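Proline dehydrogenase (Bradyrhizobium japonicum USDA 110, PDB 3HAZ) probably oxidises L-proline to L-glutamate in two steps, pairing an FAD-dependent proline dehydrogenase with an NAD-dependent aldehyde dehydrogenase in one chain. Local coordinates at residues R208-A213 and L240-P245; H591-L596 and D605-E610; A83-P88 and Q160-M165; D94-D99 and I107-K112. All blocks are in the same frame, centred on the assembly; numbering follows the deposited sequence.

Contact 1. Residues R208-A213 and L240-P245; sequences RRYFDA and LSALHP
Different first torsions send Y210 and F211, neighbours on one helix, to separate parts of the turn carrying A242 and L243. In Y210 the ring carbon CG lies beside the backbone N (chi1 -73°), which brings the ring alongside A242; in F211 CG swings opposite the N (chi1 175°), leaving CB and the backbone to meet L243. The methyl of A242 sits over one face of the Y210 ring in a CH-pi contact, with CB 4.2 Å from the ring centroid. The guanidinium of R209 covers the other face near its rim, so the phenol is sandwiched. The carbonyl of A242 crowds the same side of the ring as its methyl, with A242 O 3.1 Å from Y210 CD2 and tilted out of the ring plane.

Both segments belong to the TIM barrel of the proline dehydrogenase part. Helix 204-223 is the crossover of a beta-alpha-beta unit linking parallel strands 193-196 and 235-238. The turn at 240-245 comes just after the second of these. Alanine suits this spot because a single methyl lets turn and helix approach, with 6.2 Å between Y210 CA and A242 CA. L243 reaches back with one branch: its CD2 touches F211 CA at 3.8 Å and lies near the plane of the F211 ring, at its edge. Beyond the contact, D451 takes a hydrogen bond from Y210 OH on one carboxylate oxygen and a salt bridge from R209 NH1 on the other.

Contact 2. Residues H591-L596 and D605-E610; sequences HFIALL and DDALSE
L596 makes the tight half of this contact, straddling A607 and E610, while I593 shares A607 closely but meets L608 more loosely. The L596 side chain leaves its helix with CG beside the backbone N (chi1 -73°), and its two methyl branches then divide the work. CD1 presses on the backbone of the opposite helix, 3.3 Å from A607 O; CD2 lies against the carboxylate of E610, 3.3 Å from OE1. The methyl of A607 packs between the two side chains L596 and I593, its CB 3.8 Å from L596 CB and 3.7 Å from I593 CG2. A residue this small lets the backbones close to 5.3 Å between I593 CA and A607 CA.

On the looser side, I593 CD1 runs alongside L608, with 4.0 Å between I593 CD1 and L608 CD1. Farther round the same helix, S609 points away from the interface and D605 is exposed to solvent. The buried carboxylate of E610 is well provided for: K602 forms a salt bridge to OE1, and the backbone N atoms of L663 and A664 bond to OE2. Together they probably favour the ionised form, and the bonds reach the chain just beyond S657 and W659, which bind NAD.

The short helix segments run at 128° to each other, their axes approaching to 8.8 Å, as successive helices of the aldehyde dehydrogenase part. Helix 689-702 packs on L596, helix 524-536 covers I593, and the start of helix 664-675 meets E610.

Contact 3. Residues A83-P88 and Q160-M165; sequences ALLRVP and QAMRLM
L85 and M162 interdigitate, each passing the other on its way to the opposite helix, and supply most of the buried surface. The leucine fork grips the helix opposite: L85 CD1 lies 3.3 Å from M162 O and 3.7 Å from M165 CB, while L85 CD2 meets the M162 methyl, CE, at 3.9 Å. An unbranched, flexible methionine suits this place, since the bend at its last torsion (chi3 70°) turns CE back so that it also touches L84 CB, 4.0 Å away. M165 lends little beyond CB, because its chain folds off toward M78 and A81, earlier on helix 71-85.

Beside this apolar layer lies a polar bridge. The guanidinium of R86 lies with one face near L85 CB, and a water at its edge, held by a weak bond from R86 NH2, donates to M165 O at 2.9 Å. R86 NH2 also forms a salt bridge with E82, one turn earlier, which helps to fix the arginine here.

The contact joins the end of helix 71-85 to helix 151-168 within the helical part assigned to the PutA DNA-binding domain family. Helix 90-100 closes the apolar layer through I97, which touches both L84 and M162, and helix 60-66 packs on A161 and L164.

Contact 4. Residues D94-D99 and I107-K112; sequences DQFIED and IHHETK
On the helix that brings H109 to F96, I107 O is gripped twice: by T111 N in the helical bond, at 2.7 Å, and by T111 OG1 at 2.8 Å. The hydroxyl comes from above the carbonyl plane, 45° out of it. A threonine can thus bury its OH by bonding back to its own helix.

The contact itself is one aromatic pair. F96 and H109 extend toward each other from their two helices, and although F96 CA and H109 CA are 10.4 Å apart, their rings meet edge-to-face. F96 offers the edge: CZ stands 3.4 Å above the H109 plane, over the ring centre, with the two planes at 65°. With CG opposite the backbone N (chi1 176°), the F96 ring extends fully from its helix, and a phenyl is long and flat enough to reach the imidazole.

W123 makes a second edge-to-face pair with F96. Salt bridges from D94 and E98 to R159 tie helix 90-100 to helix 151-168, while E110 and K112 pair with R923 and D805 of the aldehyde dehydrogenase part. Helix 106-115 therefore lies between that part and helix 90-100, with helix 140-149 against H109 and helix 71-85 against F96.

Overall arrangement
Contacts 1 and 2 are buried, each within a different catalytic part, whereas contacts 3 and 4 are partly buried and share one helical region. Contacts 2 and 3, with centres about 51 Å apart, lie on opposite sides of the chain's centre. Contacts 3 and 4 form a continuous layer: L84 CD2 meets F96 CD2 at 3.6 Å, and helices 71-85 and 90-100 are consecutive. The chemistry of all four follows their place. Alanines permit close backbone approach in contacts 1 and 2, flexible methionine fills contact 3, and a single ring pair spans the wide helix spacing of contact 4. Contacts 1 and 4 both use an aromatic face, met by a methyl or a ring edge.

Contact 1. Residues R208-A213 and L240-P245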
loop_
_atom_site.group_PDB
_atom_site.type_symbol
_atom_site.label_atom_id
_atom_site.label_comp_id
_atom_site.label_asym_id
_atom_site.label_seq_id
_atom_site.Cartn_x
_atom_site.Cartn_y
_atom_site.Cartn_z
ATOM N N ARG A 208 -27.062 -12.206 55.702
ATOM C CA ARG A 208 -27.546 -13.160 56.707
ATOM C C ARG A 208 -28.019 -14.446 56.037
ATOM O O ARG A 208 -27.777 -15.552 56.529
ATOM C CB ARG A 208 -28.692 -12.563 57.536
ATOM C CG ARG A 208 -28.309 -11.330 58.355
ATOM C CD ARG A 208 -29.311 -11.050 59.487
ATOM N NE ARG A 208 -30.629 -10.667 58.984
ATOM C CZ ARG A 208 -30.948 -9.432 58.601
ATOM N NH1 ARG A 208 -30.039 -8.468 58.657
ATOM N NH2 ARG A 208 -32.168 -9.161 58.154
ATOM N N ARG A 209 -28.711 -14.292 54.914
ATOM C CA ARG A 209 -29.220 -15.443 54.183
ATOM C C ARG A 209 -28.064 -16.321 53.721
ATOM O O ARG A 209 -28.109 -17.538 53.853
ATOM C CB ARG A 209 -30.046 -14.993 52.979
ATOM C CG ARG A 209 -30.467 -16.138 52.082
ATOM C CD ARG A 209 -31.506 -15.689 51.074
ATOM N NE ARG A 209 -30.974 -14.684 50.162
ATOM C CZ ARG A 209 -30.205 -14.965 49.119
ATOM N NH1 ARG A 209 -29.871 -16.227 48.858
ATOM N NH2 ARG A 209 -29.768 -13.988 48.338
ATOM N N TYR A 210 -27.026 -15.694 53.173
ATOM C CA TYR A 210 -25.867 -16.444 52.700
ATOM C C TYR A 210 -25.147 -17.123 53.849
ATOM O O TYR A 210 -24.735 -18.275 53.728
ATOM C CB TYR A 210 -24.886 -15.542 51.942
ATOM C CG TYR A 210 -25.363 -15.119 50.578
ATOM C CD1 TYR A 210 -25.745 -16.065 49.636
ATOM C CD2 TYR A 210 -25.419 -13.768 50.223
ATOM C CE1 TYR A 210 -26.178 -15.687 48.378
ATOM C CE2 TYR A 210 -25.843 -13.378 48.967
ATOM C CZ TYR A 210 -26.220 -14.345 48.047
ATOM O OH TYR A 210 -26.643 -13.969 46.794
ATOM N N PHE A 211 -24.978 -16.400 54.957
ATOM C CA PHE A 211 -24.417 -16.999 56.167
ATOM C C PHE A 211 -25.208 -18.246 56.557
ATOM O O PHE A 211 -24.629 -19.305 56.789
ATOM C CB PHE A 211 -24.395 -16.006 57.338
ATOM C CG PHE A 211 -23.946 -16.619 58.634
ATOM C CD1 PHE A 211 -22.622 -16.535 59.035
ATOM C CD2 PHE A 211 -24.844 -17.307 59.442
ATOM C CE1 PHE A 211 -22.205 -17.119 60.228
ATOM C CE2 PHE A 211 -24.434 -17.890 60.634
ATOM C CZ PHE A 211 -23.113 -17.799 61.027
ATOM N N ASP A 212 -26.531 -18.112 56.624
ATOM C CA ASP A 212 -27.397 -19.230 56.997
ATOM C C ASP A 212 -27.275 -20.391 56.012
ATOM O O ASP A 212 -27.214 -21.550 56.417
ATOM C CB ASP A 212 -28.856 -18.776 57.097
ATOM C CG ASP A 212 -29.095 -17.815 58.250
ATOM O OD1 ASP A 212 -28.242 -17.739 59.160
ATOM O OD2 ASP A 212 -30.139 -17.132 58.246
ATOM N N ALA A 213 -27.241 -20.079 54.722
ATOM C CA ALA A 213 -27.083 -21.117 53.702
ATOM C C ALA A 213 -25.779 -21.898 53.879
ATOM O O ALA A 213 -25.772 -23.136 53.816
ATOM C CB ALA A 213 -27.173 -20.519 52.292
ATOM N N LEU A 240 -16.280 -14.056 50.576
ATOM C CA LEU A 240 -16.401 -12.937 51.511
ATOM C C LEU A 240 -17.451 -11.924 51.065
ATOM O O LEU A 240 -18.142 -11.358 51.901
ATOM C CB LEU A 240 -15.053 -12.247 51.722
ATOM C CG LEU A 240 -13.963 -13.194 52.229
ATOM C CD1 LEU A 240 -12.627 -12.491 52.402
ATOM C CD2 LEU A 240 -14.412 -13.837 53.535
ATOM N N SER A 241 -17.585 -11.695 49.756
ATOM C CA SER A 241 -18.540 -10.688 49.287
ATOM C C SER A 241 -19.982 -11.115 49.573
ATOM O O SER A 241 -20.882 -10.284 49.625
ATOM C CB SER A 241 -18.349 -10.367 47.796
ATOM O OG SER A 241 -18.810 -11.427 46.963
ATOM N N ALA A 242 -20.198 -12.415 49.742
ATOM C CA ALA A 242 -21.527 -12.918 50.079
ATOM C C ALA A 242 -21.881 -12.626 51.539
ATOM O O ALA A 242 -23.059 -12.539 51.899
ATOM C CB ALA A 242 -21.610 -14.418 49.806
ATOM N N LEU A 243 -20.857 -12.454 52.369
ATOM C CA LEU A 243 -21.041 -12.321 53.815
ATOM C C LEU A 243 -21.055 -10.886 54.328
ATOM O O LEU A 243 -21.258 -10.650 55.526
ATOM C CB LEU A 243 -19.961 -13.109 54.548
ATOM C CG LEU A 243 -20.072 -14.621 54.359
ATOM C CD1 LEU A 243 -18.778 -15.300 54.762
ATOM C CD2 LEU A 243 -21.264 -15.168 55.144
ATOM N N HIS A 244 -20.829 -9.931 53.432
ATOM C CA HIS A 244 -20.840 -8.519 53.800
ATOM C C HIS A 244 -21.295 -7.665 52.608
ATOM O O HIS A 244 -20.829 -7.872 51.490
ATOM C CB HIS A 244 -19.455 -8.080 54.278
ATOM C CG HIS A 244 -19.471 -6.806 55.061
ATOM N ND1 HIS A 244 -19.570 -5.568 54.463
ATOM C CD2 HIS A 244 -19.430 -6.577 56.395
ATOM C CE1 HIS A 244 -19.580 -4.631 55.395
ATOM N NE2 HIS A 244 -19.492 -5.218 56.576
ATOM N N PRO A 245 -22.216 -6.715 52.852
ATOM C CA PRO A 245 -22.899 -5.912 51.825
ATOM C C PRO A 245 -22.068 -4.740 51.278
ATOM O O PRO A 245 -22.415 -4.194 50.230
ATOM C CB PRO A 245 -24.134 -5.359 52.561
ATOM C CG PRO A 245 -23.994 -5.764 54.013
ATOM C CD PRO A 245 -22.617 -6.316 54.213
#

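Contact 2. Residues H591-L596 and D605-E610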
loop_
_atom_site.group_PDB
_atom_site.type_symbol
_atom_site.label_atom_id
_atom_site.label_comp_id
_atom_site.label_asym_id
_atom_site.label_seq_id
_atom_site.Cartn_x
_atom_site.Cartn_y
_atom_site.Cartn_z
ATOM N N HIS A 591 -4.363 18.985 45.468
ATOM C CA HIS A 591 -4.841 20.326 45.756
ATOM C C HIS A 591 -6.267 20.525 45.250
ATOM O O HIS A 591 -7.134 21.005 45.978
ATOM C CB HIS A 591 -3.901 21.349 45.113
ATOM C CG HIS A 591 -4.355 22.767 45.248
ATOM N ND1 HIS A 591 -4.281 23.462 46.437
ATOM C CD2 HIS A 591 -4.861 23.633 44.338
ATOM C CE1 HIS A 591 -4.737 24.690 46.256
ATOM N NE2 HIS A 591 -5.097 24.818 44.991
ATOM N N PHE A 592 -6.511 20.153 44.000
ATOM C CA PHE A 592 -7.840 20.317 43.419
ATOM C C PHE A 592 -8.864 19.332 43.982
ATOM O O PHE A 592 -10.035 19.671 44.146
ATOM C CB PHE A 592 -7.779 20.245 41.890
ATOM C CG PHE A 592 -7.233 21.492 41.259
ATOM C CD1 PHE A 592 -5.892 21.588 40.926
ATOM C CD2 PHE A 592 -8.059 22.578 41.020
ATOM C CE1 PHE A 592 -5.383 22.743 40.357
ATOM C CE2 PHE A 592 -7.557 23.741 40.448
ATOM C CZ PHE A 592 -6.218 23.820 40.114
ATOM N N ILE A 593 -8.425 18.115 44.276
ATOM C CA ILE A 593 -9.305 17.148 44.922
ATOM C C ILE A 593 -9.701 17.686 46.297
ATOM O O ILE A 593 -10.860 17.577 46.705
ATOM C CB ILE A 593 -8.643 15.764 45.042
ATOM C CG1 ILE A 593 -8.576 15.093 43.666
ATOM C CG2 ILE A 593 -9.411 14.876 46.035
ATOM C CD1 ILE A 593 -7.769 13.811 43.646
ATOM N N ALA A 594 -8.744 18.293 46.993
ATOM C CA ALA A 594 -9.017 18.881 48.307
ATOM C C ALA A 594 -10.084 19.962 48.208
ATOM O O ALA A 594 -10.990 20.030 49.038
ATOM C CB ALA A 594 -7.738 19.455 48.926
ATOM N N LEU A 595 -9.965 20.808 47.188
ATOM C CA LEU A 595 -10.942 21.866 46.951
ATOM C C LEU A 595 -12.324 21.298 46.644
ATOM O O LEU A 595 -13.331 21.781 47.162
ATOM C CB LEU A 595 -10.484 22.781 45.812
ATOM C CG LEU A 595 -9.836 24.114 46.199
ATOM C CD1 LEU A 595 -8.844 23.948 47.340
ATOM C CD2 LEU A 595 -9.168 24.759 44.991
ATOM N N LEU A 596 -12.364 20.271 45.801
ATOM C CA LEU A 596 -13.617 19.633 45.421
ATOM C C LEU A 596 -14.335 19.049 46.635
ATOM O O LEU A 596 -15.565 19.046 46.711
ATOM C CB LEU A 596 -13.362 18.535 44.388
ATOM C CG LEU A 596 -13.012 19.016 42.980
ATOM C CD1 LEU A 596 -12.487 17.867 42.131
ATOM C CD2 LEU A 596 -14.221 19.680 42.320
ATOM N N ASP A 605 -13.843 9.600 45.579
ATOM C CA ASP A 605 -13.900 9.057 44.228
ATOM C C ASP A 605 -14.562 10.014 43.240
ATOM O O ASP A 605 -14.192 10.049 42.066
ATOM C CB ASP A 605 -14.604 7.701 44.197
ATOM C CG ASP A 605 -14.408 6.986 42.879
ATOM O OD1 ASP A 605 -13.245 6.901 42.421
ATOM O OD2 ASP A 605 -15.409 6.520 42.294
ATOM N N ASP A 606 -15.536 10.786 43.715
ATOM C CA ASP A 606 -16.199 11.778 42.869
ATOM C C ASP A 606 -15.267 12.935 42.552
ATOM O O ASP A 606 -15.280 13.466 41.444
ATOM C CB ASP A 606 -17.465 12.311 43.535
ATOM C CG ASP A 606 -18.611 11.328 43.466
ATOM O OD1 ASP A 606 -18.628 10.496 42.534
ATOM O OD2 ASP A 606 -19.494 11.391 44.342
ATOM N N ALA A 607 -14.458 13.321 43.531
ATOM C CA ALA A 607 -13.500 14.403 43.342
ATOM C C ALA A 607 -12.414 13.980 42.354
ATOM O O ALA A 607 -12.148 14.675 41.381
ATOM C CB ALA A 607 -12.891 14.818 44.677
ATOM N N LEU A 608 -11.803 12.824 42.599
ATOM C CA LEU A 608 -10.785 12.304 41.694
ATOM C C LEU A 608 -11.331 12.174 40.268
ATOM O O LEU A 608 -10.672 12.546 39.294
ATOM C CB LEU A 608 -10.286 10.950 42.186
ATOM C CG LEU A 608 -9.408 10.177 41.207
ATOM C CD1 LEU A 608 -8.150 10.972 40.897
ATOM C CD2 LEU A 608 -9.064 8.810 41.775
ATOM N N SER A 609 -12.541 11.640 40.156
ATOM C CA SER A 609 -13.187 11.501 38.860
ATOM C C SER A 609 -13.388 12.853 38.166
ATOM O O SER A 609 -13.204 12.960 36.954
ATOM C CB SER A 609 -14.524 10.774 38.999
ATOM O OG SER A 609 -15.287 10.910 37.817
ATOM N N GLU A 610 -13.768 13.880 38.924
ATOM C CA GLU A 610 -13.947 15.203 38.332
ATOM C C GLU A 610 -12.601 15.791 37.901
ATOM O O GLU A 610 -12.493 16.388 36.828
ATOM C CB GLU A 610 -14.686 16.166 39.269
ATOM C CG GLU A 610 -14.779 17.578 38.691
ATOM C CD GLU A 610 -15.836 18.461 39.341
ATOM O OE1 GLU A 610 -16.355 18.115 40.425
ATOM O OE2 GLU A 610 -16.141 19.522 38.758
#

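Contact 3. Residues A83-P88 and Q160-M165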
loop_
_atom_site.group_PDB
_atom_site.type_symbol
_atom_site.label_atom_id
_atom_site.label_comp_id
_atom_site.label_asym_id
_atom_site.label_seq_id
_atom_site.Cartn_x
_atom_site.Cartn_y
_atom_site.Cartn_z
ATOM N N ALA A 83 -36.198 -23.674 34.690
ATOM C CA ALA A 83 -37.635 -23.483 34.856
ATOM C C ALA A 83 -38.385 -24.743 34.451
ATOM O O ALA A 83 -39.262 -25.207 35.175
ATOM C CB ALA A 83 -38.121 -22.290 34.029
ATOM N N LEU A 84 -38.039 -25.301 33.292
ATOM C CA LEU A 84 -38.698 -26.515 32.805
ATOM C C LEU A 84 -38.453 -27.737 33.701
ATOM O O LEU A 84 -39.329 -28.584 33.856
ATOM C CB LEU A 84 -38.298 -26.811 31.356
ATOM C CG LEU A 84 -38.919 -25.841 30.346
ATOM C CD1 LEU A 84 -38.217 -25.904 28.997
ATOM C CD2 LEU A 84 -40.410 -26.116 30.195
ATOM N N LEU A 85 -37.268 -27.822 34.295
ATOM C CA LEU A 85 -36.951 -28.934 35.182
ATOM C C LEU A 85 -37.728 -28.863 36.488
ATOM O O LEU A 85 -37.891 -29.870 37.179
ATOM C CB LEU A 85 -35.455 -28.978 35.495
ATOM C CG LEU A 85 -34.501 -29.495 34.421
ATOM C CD1 LEU A 85 -33.057 -29.274 34.869
ATOM C CD2 LEU A 85 -34.758 -30.970 34.121
ATOM N N ARG A 86 -38.199 -27.677 36.843
ATOM C CA ARG A 86 -38.843 -27.517 38.136
ATOM C C ARG A 86 -40.362 -27.612 38.032
ATOM O O ARG A 86 -41.066 -27.447 39.022
ATOM C CB ARG A 86 -38.408 -26.205 38.792
ATOM C CG ARG A 86 -36.900 -26.048 38.902
ATOM C CD ARG A 86 -36.310 -26.780 40.105
ATOM N NE ARG A 86 -36.336 -28.237 39.973
ATOM C CZ ARG A 86 -35.307 -28.981 39.577
ATOM N NH1 ARG A 86 -35.439 -30.296 39.502
ATOM N NH2 ARG A 86 -34.147 -28.422 39.257
ATOM N N VAL A 87 -40.863 -27.882 36.829
ATOM C CA VAL A 87 -42.292 -28.123 36.637
ATOM C C VAL A 87 -42.648 -29.518 37.156
ATOM O O VAL A 87 -41.993 -30.496 36.802
ATOM C CB VAL A 87 -42.705 -27.993 35.156
ATOM C CG1 VAL A 87 -44.114 -28.531 34.948
ATOM C CG2 VAL A 87 -42.619 -26.548 34.708
ATOM N N PRO A 88 -43.693 -29.608 37.993
ATOM C CA PRO A 88 -44.067 -30.824 38.726
ATOM C C PRO A 88 -44.196 -32.059 37.838
ATOM O O PRO A 88 -43.716 -33.136 38.193
ATOM C CB PRO A 88 -45.437 -30.458 39.323
ATOM C CG PRO A 88 -45.886 -29.228 38.548
ATOM C CD PRO A 88 -44.610 -28.501 38.314
ATOM N N GLN A 160 -31.000 -30.542 25.876
ATOM C CA GLN A 160 -29.615 -30.731 26.296
ATOM C C GLN A 160 -29.276 -29.840 27.487
ATOM O O GLN A 160 -28.609 -30.273 28.424
ATOM C CB GLN A 160 -28.666 -30.441 25.135
ATOM C CG GLN A 160 -27.237 -30.847 25.388
ATOM C CD GLN A 160 -26.368 -30.671 24.150
ATOM O OE1 GLN A 160 -26.841 -30.804 23.018
ATOM N NE2 GLN A 160 -25.096 -30.367 24.363
ATOM N N ALA A 161 -29.737 -28.591 27.449
ATOM C CA ALA A 161 -29.526 -27.679 28.570
ATOM C C ALA A 161 -30.156 -28.279 29.825
ATOM O O ALA A 161 -29.632 -28.141 30.936
ATOM C CB ALA A 161 -30.119 -26.281 28.264
ATOM N N MET A 162 -31.284 -28.956 29.641
ATOM C CA MET A 162 -31.980 -29.567 30.767
ATOM C C MET A 162 -31.156 -30.681 31.417
ATOM O O MET A 162 -31.123 -30.786 32.646
ATOM C CB MET A 162 -33.368 -30.074 30.356
ATOM C CG MET A 162 -34.373 -28.940 30.147
ATOM S SD MET A 162 -35.942 -29.460 29.417
ATOM C CE MET A 162 -36.660 -30.399 30.768
ATOM N N ARG A 163 -30.485 -31.508 30.617
ATOM C CA ARG A 163 -29.636 -32.527 31.224
ATOM C C ARG A 163 -28.406 -31.911 31.888
ATOM O O ARG A 163 -27.923 -32.418 32.904
ATOM C CB ARG A 163 -29.268 -33.675 30.262
ATOM C CG ARG A 163 -29.034 -33.292 28.814
ATOM C CD ARG A 163 -29.126 -34.526 27.912
ATOM N NE ARG A 163 -28.935 -34.204 26.497
ATOM C CZ ARG A 163 -29.925 -33.964 25.639
ATOM N NH1 ARG A 163 -29.656 -33.675 24.372
ATOM N NH2 ARG A 163 -31.186 -34.012 26.047
ATOM N N LEU A 164 -27.914 -30.802 31.344
ATOM C CA LEU A 164 -26.763 -30.152 31.957
ATOM C C LEU A 164 -27.143 -29.538 33.305
ATOM O O LEU A 164 -26.434 -29.708 34.301
ATOM C CB LEU A 164 -26.147 -29.103 31.015
ATOM C CG LEU A 164 -25.455 -29.656 29.763
ATOM C CD1 LEU A 164 -25.138 -28.543 28.777
ATOM C CD2 LEU A 164 -24.194 -30.455 30.109
ATOM N N MET A 165 -28.269 -28.830 33.335
ATOM C CA MET A 165 -28.723 -28.181 34.557
ATOM C C MET A 165 -29.063 -29.214 35.621
ATOM O O MET A 165 -28.809 -29.011 36.808
ATOM C CB MET A 165 -29.951 -27.296 34.284
ATOM C CG MET A 165 -29.663 -26.071 33.419
ATOM S SD MET A 165 -28.295 -25.120 34.081
ATOM C CE MET A 165 -28.963 -24.631 35.667
HETATM O O HOH W 1 -31.171 -28.331 38.275
#

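Contact 4. Residues D94-D99 and I107-K112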
loop_
_atom_site.group_PDB
_atom_site.type_symbol
_atom_site.label_atom_id
_atom_site.label_comp_id
_atom_site.label_asym_id
_atom_site.label_seq_id
_atom_site.Cartn_x
_atom_site.Cartn_y
_atom_site.Cartn_z
ATOM N N ASP A 94 -42.649 -31.525 28.638
ATOM C CA ASP A 94 -42.600 -32.112 27.298
ATOM C C ASP A 94 -43.566 -31.429 26.341
ATOM O O ASP A 94 -43.210 -31.108 25.202
ATOM C CB ASP A 94 -42.924 -33.606 27.349
ATOM C CG ASP A 94 -41.756 -34.444 27.820
ATOM O OD1 ASP A 94 -41.965 -35.645 28.103
ATOM O OD2 ASP A 94 -40.631 -33.909 27.904
ATOM N N GLN A 95 -44.791 -31.221 26.810
ATOM C CA GLN A 95 -45.834 -30.616 25.991
ATOM C C GLN A 95 -45.483 -29.174 25.670
ATOM O O GLN A 95 -45.678 -28.708 24.543
ATOM C CB GLN A 95 -47.191 -30.678 26.702
ATOM N N PHE A 96 -44.973 -28.462 26.669
ATOM C CA PHE A 96 -44.565 -27.085 26.461
ATOM C C PHE A 96 -43.481 -27.036 25.386
ATOM O O PHE A 96 -43.574 -26.274 24.423
ATOM C CB PHE A 96 -44.036 -26.473 27.752
ATOM C CG PHE A 96 -43.516 -25.080 27.577
ATOM C CD1 PHE A 96 -44.376 -23.995 27.640
ATOM C CD2 PHE A 96 -42.174 -24.856 27.321
ATOM C CE1 PHE A 96 -43.901 -22.704 27.472
ATOM C CE2 PHE A 96 -41.691 -23.566 27.151
ATOM C CZ PHE A 96 -42.555 -22.491 27.224
ATOM N N ILE A 97 -42.461 -27.871 25.558
ATOM C CA ILE A 97 -41.328 -27.912 24.645
ATOM C C ILE A 97 -41.733 -28.166 23.192
ATOM O O ILE A 97 -41.278 -27.467 22.289
ATOM C CB ILE A 97 -40.286 -28.938 25.111
ATOM C CG1 ILE A 97 -39.622 -28.447 26.405
ATOM C CG2 ILE A 97 -39.245 -29.161 24.032
ATOM C CD1 ILE A 97 -38.726 -29.485 27.065
ATOM N N GLU A 98 -42.598 -29.152 22.974
ATOM C CA GLU A 98 -43.044 -29.495 21.627
ATOM C C GLU A 98 -44.086 -28.530 21.060
ATOM O O GLU A 98 -44.043 -28.190 19.881
ATOM C CB GLU A 98 -43.608 -30.924 21.588
ATOM C CG GLU A 98 -42.575 -32.026 21.811
ATOM C CD GLU A 98 -41.351 -31.868 20.919
ATOM O OE1 GLU A 98 -40.220 -32.074 21.414
ATOM O OE2 GLU A 98 -41.517 -31.524 19.729
ATOM N N ASP A 99 -45.024 -28.094 21.897
ATOM C CA ASP A 99 -46.191 -27.358 21.408
ATOM C C ASP A 99 -46.034 -25.845 21.414
ATOM O O ASP A 99 -46.539 -25.172 20.523
ATOM C CB ASP A 99 -47.442 -27.736 22.205
ATOM C CG ASP A 99 -47.859 -29.185 21.993
ATOM O OD1 ASP A 99 -47.343 -29.832 21.053
ATOM O OD2 ASP A 99 -48.709 -29.673 22.768
ATOM N N ILE A 107 -40.451 -13.805 23.549
ATOM C CA ILE A 107 -39.996 -12.879 24.587
ATOM C C ILE A 107 -40.664 -13.235 25.920
ATOM O O ILE A 107 -40.024 -13.214 26.973
ATOM C CB ILE A 107 -40.222 -11.391 24.165
ATOM C CG1 ILE A 107 -39.234 -11.012 23.055
ATOM C CG2 ILE A 107 -40.070 -10.426 25.348
ATOM C CD1 ILE A 107 -39.450 -9.615 22.457
ATOM N N HIS A 108 -41.939 -13.609 25.852
ATOM C CA HIS A 108 -42.687 -14.073 27.016
ATOM C C HIS A 108 -41.998 -15.258 27.701
ATOM O O HIS A 108 -41.840 -15.275 28.924
ATOM C CB HIS A 108 -44.119 -14.450 26.606
ATOM C CG HIS A 108 -45.012 -14.803 27.757
ATOM N ND1 HIS A 108 -45.550 -13.855 28.599
ATOM C CD2 HIS A 108 -45.480 -15.998 28.191
ATOM C CE1 HIS A 108 -46.300 -14.451 29.510
ATOM N NE2 HIS A 108 -46.276 -15.751 29.284
ATOM N N HIS A 109 -41.573 -16.246 26.917
ATOM C CA HIS A 109 -40.890 -17.398 27.492
ATOM C C HIS A 109 -39.568 -17.011 28.142
ATOM O O HIS A 109 -39.251 -17.481 29.237
ATOM C CB HIS A 109 -40.671 -18.508 26.452
ATOM C CG HIS A 109 -41.941 -19.085 25.909
ATOM N ND1 HIS A 109 -42.007 -19.726 24.690
ATOM C CD2 HIS A 109 -43.199 -19.105 26.411
ATOM C CE1 HIS A 109 -43.246 -20.121 24.469
ATOM N NE2 HIS A 109 -43.990 -19.760 25.499
ATOM N N GLU A 110 -38.791 -16.173 27.461
ATOM C CA GLU A 110 -37.519 -15.706 28.004
ATOM C C GLU A 110 -37.737 -14.891 29.280
ATOM O O GLU A 110 -37.016 -15.044 30.263
ATOM C CB GLU A 110 -36.760 -14.860 26.971
ATOM C CG GLU A 110 -35.384 -14.419 27.455
ATOM C CD GLU A 110 -34.541 -13.737 26.377
ATOM O OE1 GLU A 110 -35.079 -13.403 25.301
ATOM O OE2 GLU A 110 -33.332 -13.533 26.618
ATOM N N THR A 111 -38.734 -14.016 29.253
ATOM C CA THR A 111 -39.038 -13.170 30.410
ATOM C C THR A 111 -39.538 -13.977 31.604
ATOM O O THR A 111 -39.031 -13.830 32.724
ATOM C CB THR A 111 -40.053 -12.064 30.042
ATOM O OG1 THR A 111 -39.501 -11.273 28.979
ATOM C CG2 THR A 111 -40.337 -11.155 31.238
ATOM N N LYS A 112 -40.517 -14.847 31.364
ATOM C CA LYS A 112 -41.081 -15.671 32.436
ATOM C C LYS A 112 -40.048 -16.608 33.059
ATOM O O LYS A 112 -39.949 -16.704 34.286
ATOM C CB LYS A 112 -42.304 -16.474 31.953
ATOM C CG LYS A 112 -43.575 -15.637 31.790
ATOM C CD LYS A 112 -43.981 -14.983 33.106
ATOM C CE LYS A 112 -45.291 -14.219 32.962
ATOM N NZ LYS A 112 -45.836 -13.795 34.281
#